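Local coordinates for mandelate racemase/muconate lactonizing enzyme family protein (Bradyrhizobium sp. ORS 278, PDB 3TOY), which belongs to the mandelate racemase/muconate lactonizing enzyme family of the enolase superfamily and binds a calcium ion through acidic side chains of its barrel domain, at residues I214-D219 against Y239-I244; P158-Y163 against A186-G191. All coordinates share one frame; numbering follows the deposited sequence.

Interaction 1: I214-D219 against Y239-I244; sequences IALMLD and YDLTWI. With CA (calcium ion), chain E; P4C (O-acetaldehydyl-hexaethylene glycol), chain R.
Strands 215-219 and 243-245, joined through helix 226-236, form a beta-alpha-beta unit of the enolase-type barrel, and across it M217 lies against W243, with L218 paired in parallel with I244. Two backbone bonds fix the register: T242 N gives its hydrogen to L216 O at 2.9 Å, and L218 N gives its own to W243 O at 3.1 Å, both nearly straight, within ten degrees of linear. On the W243 side of the sheet, M217 CG sits 3.4 Å from the centroid of the five-membered ring and only 10° off its normal, a CH-pi contact. The M217 chain then bends at chi2 (82°), carrying SD above the six-membered ring at 4.8 Å from its centroid, a longer Met-aromatic contact. On the other face L216 CB meets L241 CD2 at 3.8 Å, and L218 CB lies at a looser 4.3 Å from both L241 CD1 and I244 CD1. Near the start of the strand a water accepts from L216 N and donates to D240 O at 2.6 Å, also bonding T242 OG1, so it bridges the two segments beside the bound O-acetaldehydyl-hexaethylene glycol. At the far end D219 OD2 binds calcium at 2.4 Å, while OD1 takes a hydrogen from a water that is itself a calcium ligand; E245 and E271 also bind this ion. Strand 186-190 pairs with 215-219 along its other edge, strand 267-269 lies beyond W243 and I244, and helix 196-210 packs on L216 and L218.

Interaction 2: P158-Y163 against A186-G191; sequences PAYDSY and AIKSKG. With P4C (O-acetaldehydyl-hexaethylene glycol), chain R; ACT (acetate ion), chain F.
Y160 and K188 meet through K188 NZ, which donates to Y160 OH at 3.0 Å, while K188 CE lies obliquely to the tyrosine ring and CB packs near its CD1 and CE1. Their strands, 157-162 and 186-190, flank helix 168-181 in a beta-alpha-beta unit of the barrel; the parallel pairing is twisted, with short-segment axes 35° apart. Three backbone bonds set the register: D161 N to A186 O, K188 N to D161 O at 3.0 Å, and Y163 N to K188 O at 2.9 Å. With CG between the backbone N and the carbonyl carbon, chi1 65° turns the Y160 ring to the side where the K188 chain crosses it, and Y160 CB packs on A186 CB at 3.5 Å. K188 runs extended until a bend at chi3 (79°), which brings CE within 3.4 Å of S162 OG. Its ammonium also forms salt bridges with E245 and E341, and E341 bonds S162 OG as well, tying the serine and the lysine together. On the opposite face I187 CD1 touches D161 CB at 3.8 Å, and I187 CG2 approaches Y163 CD2 obliquely. Helix 168-181 packs on D161 and Y163 there, and helix 196-210 on I187. Toward the C-terminal end of the strands K190 lays CG against Y163 O, and its NZ reaches both D219, a calcium ligand, and the acetate ion. One water joins this end together: it donates to Y163 O at 2.6 Å and to S162 OG, and accepts from K190 NZ at 3.1 Å.

Interactions 1 and 2, both buried with centres about 8 Å apart, belong to two beta-alpha-beta units of one barrel, separated by the crossover through helix 196-210. The adjoining strands are 186-190 and 215-219: I187 N lies 2.8 Å from A215 O, a probable hydrogen bond, and G191 N similarly approaches D219 O. Chemistry separates them. In 214-219 against 239-244 a thioether side chain and an indole fill the interior face, and the polar groups sit toward the strand ends. In 158-163 against 186-191 that face carries a phenol, a hydroxyl and a lysine held by carboxylates. The W243 and Y160 rings, at about 85° to each other, meet inside the barrel and link the two contacts.

Interaction 1: I214-D219 against Y239-I244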
loop_
_atom_site.group_PDB
_atom_site.type_symbol
_atom_site.label_atom_id
_atom_site.label_comp_id
_atom_site.label_asym_id
_atom_site.label_seq_id
_atom_site.Cartn_x
_atom_site.Cartn_y
_atom_site.Cartn_z
ATOM N N ILE A 214 9.242 -38.689 -8.607
ATOM C CA ILE A 214 7.796 -38.660 -8.736
ATOM C C ILE A 214 7.304 -37.406 -8.005
ATOM O O ILE A 214 7.714 -37.152 -6.873
ATOM C CB ILE A 214 7.139 -39.924 -8.131
ATOM C CG1 ILE A 214 7.615 -41.185 -8.860
ATOM C CG2 ILE A 214 5.620 -39.833 -8.229
ATOM C CD1 ILE A 214 7.281 -41.196 -10.372
ATOM N N ALA A 215 6.463 -36.605 -8.657
ATOM C CA ALA A 215 5.900 -35.433 -7.987
ATOM C C ALA A 215 4.859 -35.898 -6.955
ATOM O O ALA A 215 4.103 -36.834 -7.206
ATOM C CB ALA A 215 5.288 -34.466 -8.977
ATOM N N LEU A 216 4.855 -35.258 -5.781
ATOM C CA LEU A 216 3.883 -35.556 -4.730
ATOM C C LEU A 216 3.147 -34.261 -4.381
ATOM O O LEU A 216 3.787 -33.242 -4.129
ATOM C CB LEU A 216 4.588 -36.026 -3.465
ATOM C CG LEU A 216 5.155 -37.431 -3.394
ATOM C CD1 LEU A 216 5.791 -37.612 -2.019
ATOM C CD2 LEU A 216 4.038 -38.435 -3.613
ATOM N N MET A 217 1.824 -34.314 -4.368
ATOM C CA MET A 217 1.009 -33.193 -3.926
ATOM C C MET A 217 0.287 -33.589 -2.662
ATOM O O MET A 217 -0.016 -34.778 -2.461
ATOM C CB MET A 217 -0.018 -32.820 -5.000
ATOM C CG MET A 217 0.569 -32.159 -6.243
ATOM S SD MET A 217 1.248 -33.358 -7.404
ATOM C CE MET A 217 0.668 -32.707 -8.991
ATOM N N LEU A 218 -0.008 -32.607 -1.808
ATOM C CA LEU A 218 -0.730 -32.885 -0.553
ATOM C C LEU A 218 -1.978 -32.021 -0.433
ATOM O O LEU A 218 -1.886 -30.803 -0.510
ATOM C CB LEU A 218 0.202 -32.706 0.657
ATOM C CG LEU A 218 -0.403 -32.919 2.058
ATOM C CD1 LEU A 218 -0.943 -34.352 2.204
ATOM C CD2 LEU A 218 0.644 -32.632 3.170
ATOM N N ASP A 219 -3.140 -32.661 -0.247
ATOM C CA ASP A 219 -4.412 -31.971 -0.172
ATOM C C ASP A 219 -4.971 -32.015 1.244
ATOM O O ASP A 219 -5.253 -33.093 1.772
ATOM C CB ASP A 219 -5.365 -32.611 -1.186
ATOM C CG ASP A 219 -6.721 -31.924 -1.274
ATOM O OD1 ASP A 219 -6.978 -30.936 -0.558
ATOM O OD2 ASP A 219 -7.537 -32.377 -2.108
ATOM N N TYR A 239 10.307 -32.432 1.969
ATOM C CA TYR A 239 9.923 -33.588 1.172
ATOM C C TYR A 239 9.687 -33.271 -0.296
ATOM O O TYR A 239 9.251 -34.131 -1.059
ATOM C CB TYR A 239 8.711 -34.259 1.787
ATOM C CG TYR A 239 9.009 -34.721 3.193
ATOM C CD1 TYR A 239 9.742 -35.885 3.420
ATOM C CD2 TYR A 239 8.570 -33.989 4.293
ATOM C CE1 TYR A 239 10.022 -36.312 4.704
ATOM C CE2 TYR A 239 8.857 -34.406 5.583
ATOM C CZ TYR A 239 9.586 -35.569 5.776
ATOM O OH TYR A 239 9.870 -35.991 7.056
ATOM N N ASP A 240 9.980 -32.032 -0.685
ATOM C CA ASP A 240 9.936 -31.646 -2.082
ATOM C C ASP A 240 8.529 -31.823 -2.677
ATOM O O ASP A 240 8.365 -32.419 -3.754
ATOM C CB ASP A 240 10.961 -32.454 -2.887
ATOM C CG ASP A 240 11.223 -31.862 -4.264
ATOM O OD1 ASP A 240 11.205 -30.620 -4.388
ATOM O OD2 ASP A 240 11.446 -32.635 -5.226
ATOM N N LEU A 241 7.520 -31.309 -1.973
ATOM C CA LEU A 241 6.137 -31.349 -2.470
ATOM C C LEU A 241 5.919 -30.337 -3.595
ATOM O O LEU A 241 6.488 -29.253 -3.589
ATOM C CB LEU A 241 5.161 -31.072 -1.322
ATOM C CG LEU A 241 5.315 -32.032 -0.151
ATOM C CD1 LEU A 241 4.333 -31.675 0.960
ATOM C CD2 LEU A 241 5.071 -33.437 -0.683
ATOM N N THR A 242 5.082 -30.693 -4.563
ATOM C CA THR A 242 4.800 -29.814 -5.679
ATOM C C THR A 242 3.828 -28.710 -5.281
ATOM O O THR A 242 3.956 -27.577 -5.746
ATOM C CB THR A 242 4.241 -30.646 -6.846
ATOM O OG1 THR A 242 5.328 -31.374 -7.427
ATOM C CG2 THR A 242 3.580 -29.756 -7.915
ATOM N N TRP A 243 2.855 -29.051 -4.446
ATOM C CA TRP A 243 1.896 -28.046 -3.943
ATOM C C TRP A 243 1.163 -28.517 -2.703
ATOM O O TRP A 243 1.131 -29.733 -2.402
ATOM C CB TRP A 243 0.923 -27.598 -5.054
ATOM C CG TRP A 243 -0.224 -28.541 -5.447
ATOM C CD1 TRP A 243 -1.121 -29.170 -4.622
ATOM C CD2 TRP A 243 -0.628 -28.843 -6.787
ATOM N NE1 TRP A 243 -2.056 -29.866 -5.383
ATOM C CE2 TRP A 243 -1.765 -29.675 -6.711
ATOM C CE3 TRP A 243 -0.131 -28.487 -8.049
ATOM C CZ2 TRP A 243 -2.399 -30.163 -7.847
ATOM C CZ3 TRP A 243 -0.764 -28.982 -9.177
ATOM C CH2 TRP A 243 -1.892 -29.801 -9.065
ATOM N N ILE A 244 0.664 -27.546 -1.938
ATOM C CA ILE A 244 -0.230 -27.803 -0.814
ATOM C C ILE A 244 -1.593 -27.287 -1.221
ATOM O O ILE A 244 -1.733 -26.094 -1.547
ATOM C CB ILE A 244 0.210 -26.998 0.409
ATOM C CG1 ILE A 244 1.642 -27.409 0.799
ATOM C CG2 ILE A 244 -0.788 -27.200 1.551
ATOM C CD1 ILE A 244 1.732 -28.818 1.453
HETATM CA CA CA E . -9.010 -31.257 -3.637
HETATM O O1 P4C R . 5.286 -23.572 -12.876
HETATM C C2 P4C R . 4.392 -24.525 -13.467
HETATM C C3 P4C R . 4.981 -25.108 -14.750
HETATM O O4 P4C R . 3.898 -25.701 -15.474
HETATM C C5 P4C R . 4.288 -26.347 -16.692
HETATM C C6 P4C R . 3.494 -27.644 -16.893
HETATM O O7 P4C R . 4.096 -28.680 -16.116
HETATM C C8 P4C R . 3.385 -29.929 -16.047
HETATM C C9 P4C R . 4.399 -31.072 -16.230
HETATM O O10 P4C R . 4.894 -31.622 -15.010
HETATM C C11 P4C R . 6.210 -32.197 -15.134
HETATM C C12 P4C R . 7.309 -31.148 -14.970
HETATM O O13 P4C R . 8.240 -31.499 -13.938
HETATM C C14 P4C R . 8.979 -30.385 -13.414
HETATM C C15 P4C R . 8.341 -29.790 -12.154
HETATM O O16 P4C R . 9.101 -30.044 -10.961
HETATM C C17 P4C R . 8.329 -29.955 -9.753
HETATM C C18 P4C R . 9.002 -30.671 -8.576
HETATM O O19 P4C R . 8.677 -32.070 -8.569
HETATM C C20 P4C R . 9.673 -32.887 -7.945
HETATM C C21 P4C R . 9.508 -34.351 -8.356
HETATM O O22 P4C R . 9.947 -34.564 -9.702
HETATM O O HOH W 1 6.910 -33.115 -5.794
HETATM O O HOH W 2 -8.973 -29.856 -1.851
HETATM O O HOH W 3 -9.105 -33.010 -5.349
#

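Interaction 2: P158-Y163 against A186-G191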
loop_
_atom_site.group_PDB
_atom_site.type_symbol
_atom_site.label_atom_id
_atom_site.label_comp_id
_atom_site.label_asym_id
_atom_site.label_seq_id
_atom_site.Cartn_x
_atom_site.Cartn_y
_atom_site.Cartn_z
ATOM N N PRO A 158 -0.158 -33.491 -19.117
ATOM C CA PRO A 158 0.361 -34.200 -17.947
ATOM C C PRO A 158 -0.726 -34.394 -16.894
ATOM O O PRO A 158 -1.542 -33.486 -16.646
ATOM C CB PRO A 158 1.479 -33.284 -17.425
ATOM C CG PRO A 158 1.846 -32.400 -18.589
ATOM C CD PRO A 158 0.594 -32.268 -19.428
ATOM N N ALA A 159 -0.736 -35.576 -16.288
ATOM C CA ALA A 159 -1.749 -35.932 -15.327
ATOM C C ALA A 159 -1.136 -36.393 -14.015
ATOM O O ALA A 159 0.024 -36.844 -13.965
ATOM C CB ALA A 159 -2.657 -37.043 -15.903
ATOM N N TYR A 160 -1.914 -36.293 -12.947
ATOM C CA TYR A 160 -1.517 -36.934 -11.710
ATOM C C TYR A 160 -2.647 -37.781 -11.186
ATOM O O TYR A 160 -3.823 -37.522 -11.451
ATOM C CB TYR A 160 -1.078 -35.935 -10.634
ATOM C CG TYR A 160 -2.173 -35.019 -10.139
ATOM C CD1 TYR A 160 -2.973 -35.378 -9.051
ATOM C CD2 TYR A 160 -2.389 -33.777 -10.736
ATOM C CE1 TYR A 160 -3.974 -34.545 -8.587
ATOM C CE2 TYR A 160 -3.401 -32.938 -10.291
ATOM C CZ TYR A 160 -4.171 -33.324 -9.207
ATOM O OH TYR A 160 -5.136 -32.474 -8.747
ATOM N N ASP A 161 -2.265 -38.795 -10.415
ATOM C CA ASP A 161 -3.217 -39.756 -9.892
ATOM C C ASP A 161 -3.653 -39.342 -8.485
ATOM O O ASP A 161 -2.833 -39.190 -7.580
ATOM C CB ASP A 161 -2.562 -41.151 -9.875
ATOM C CG ASP A 161 -3.573 -42.280 -10.027
ATOM O OD1 ASP A 161 -4.774 -42.007 -10.260
ATOM O OD2 ASP A 161 -3.151 -43.454 -9.919
ATOM N N SER A 162 -4.952 -39.173 -8.312
ATOM C CA SER A 162 -5.473 -38.516 -7.148
ATOM C C SER A 162 -6.060 -39.520 -6.166
ATOM O O SER A 162 -7.062 -40.173 -6.461
ATOM C CB SER A 162 -6.508 -37.473 -7.607
ATOM O OG SER A 162 -6.911 -36.631 -6.549
ATOM N N TYR A 163 -5.442 -39.618 -4.993
ATOM C CA TYR A 163 -5.846 -40.567 -3.969
ATOM C C TYR A 163 -6.382 -39.910 -2.700
ATOM O O TYR A 163 -6.242 -38.699 -2.493
ATOM C CB TYR A 163 -4.660 -41.451 -3.611
ATOM C CG TYR A 163 -4.237 -42.375 -4.737
ATOM C CD1 TYR A 163 -4.829 -43.627 -4.893
ATOM C CD2 TYR A 163 -3.236 -42.013 -5.618
ATOM C CE1 TYR A 163 -4.437 -44.484 -5.920
ATOM C CE2 TYR A 163 -2.839 -42.861 -6.651
ATOM C CZ TYR A 163 -3.442 -44.095 -6.791
ATOM O OH TYR A 163 -3.047 -44.939 -7.810
ATOM N N ALA A 186 3.324 -38.282 -11.146
ATOM C CA ALA A 186 2.849 -37.383 -10.101
ATOM C C ALA A 186 1.676 -38.042 -9.381
ATOM O O ALA A 186 0.799 -38.616 -10.030
ATOM C CB ALA A 186 2.432 -36.040 -10.721
ATOM N N ILE A 187 1.681 -37.963 -8.044
ATOM C CA ILE A 187 0.689 -38.577 -7.159
ATOM C C ILE A 187 0.206 -37.547 -6.128
ATOM O O ILE A 187 1.029 -36.856 -5.533
ATOM C CB ILE A 187 1.325 -39.723 -6.337
ATOM C CG1 ILE A 187 1.877 -40.814 -7.268
ATOM C CG2 ILE A 187 0.310 -40.340 -5.410
ATOM C CD1 ILE A 187 0.785 -41.504 -8.058
ATOM N N LYS A 188 -1.102 -37.470 -5.896
ATOM C CA LYS A 188 -1.633 -36.617 -4.824
ATOM C C LYS A 188 -2.262 -37.464 -3.737
ATOM O O LYS A 188 -2.967 -38.436 -4.023
ATOM C CB LYS A 188 -2.661 -35.616 -5.349
ATOM C CG LYS A 188 -3.185 -34.637 -4.254
ATOM C CD LYS A 188 -3.916 -33.471 -4.899
ATOM C CE LYS A 188 -5.330 -33.840 -5.311
ATOM N NZ LYS A 188 -6.040 -32.691 -5.937
ATOM N N SER A 189 -1.994 -37.108 -2.485
ATOM C CA SER A 189 -2.669 -37.740 -1.367
ATOM C C SER A 189 -3.280 -36.689 -0.421
ATOM O O SER A 189 -3.176 -35.484 -0.687
ATOM C CB SER A 189 -1.702 -38.646 -0.621
ATOM O OG SER A 189 -2.418 -39.475 0.285
ATOM N N LYS A 190 -3.914 -37.151 0.661
ATOM C CA LYS A 190 -4.670 -36.272 1.562
ATOM C C LYS A 190 -4.034 -36.134 2.932
ATOM O O LYS A 190 -3.435 -37.081 3.470
ATOM C CB LYS A 190 -6.104 -36.768 1.782
ATOM C CG LYS A 190 -6.881 -37.147 0.551
ATOM C CD LYS A 190 -7.164 -35.972 -0.328
ATOM C CE LYS A 190 -8.525 -36.096 -1.020
ATOM N NZ LYS A 190 -8.537 -35.100 -2.148
ATOM N N GLY A 191 -4.213 -34.961 3.527
ATOM C CA GLY A 191 -3.768 -34.746 4.895
ATOM C C GLY A 191 -4.767 -33.997 5.743
ATOM O O GLY A 191 -5.860 -33.646 5.288
HETATM O O1 P4C R . 5.286 -23.572 -12.876
HETATM C C2 P4C R . 4.392 -24.525 -13.467
HETATM C C3 P4C R . 4.981 -25.108 -14.750
HETATM O O4 P4C R . 3.898 -25.701 -15.474
HETATM C C5 P4C R . 4.288 -26.347 -16.692
HETATM C C6 P4C R . 3.494 -27.644 -16.893
HETATM O O7 P4C R . 4.096 -28.680 -16.116
HETATM C C8 P4C R . 3.385 -29.929 -16.047
HETATM C C9 P4C R . 4.399 -31.072 -16.230
HETATM O O10 P4C R . 4.894 -31.622 -15.010
HETATM C C11 P4C R . 6.210 -32.197 -15.134
HETATM C C12 P4C R . 7.309 -31.148 -14.970
HETATM O O13 P4C R . 8.240 -31.499 -13.938
HETATM C C14 P4C R . 8.979 -30.385 -13.414
HETATM C C15 P4C R . 8.341 -29.790 -12.154
HETATM O O16 P4C R . 9.101 -30.044 -10.961
HETATM C C17 P4C R . 8.329 -29.955 -9.753
HETATM C C18 P4C R . 9.002 -30.671 -8.576
HETATM O O19 P4C R . 8.677 -32.070 -8.569
HETATM C C20 P4C R . 9.673 -32.887 -7.945
HETATM C C21 P4C R . 9.508 -34.351 -8.356
HETATM O O22 P4C R . 9.947 -34.564 -9.702
HETATM C C ACT F . -11.602 -33.534 -3.410
HETATM O O ACT F . -11.581 -33.827 -4.631
HETATM O OXT ACT F . -10.542 -33.082 -2.928
HETATM C CH3 ACT F . -12.828 -33.713 -2.556
HETATM O O HOH W 4 -6.305 -36.476 -3.776
#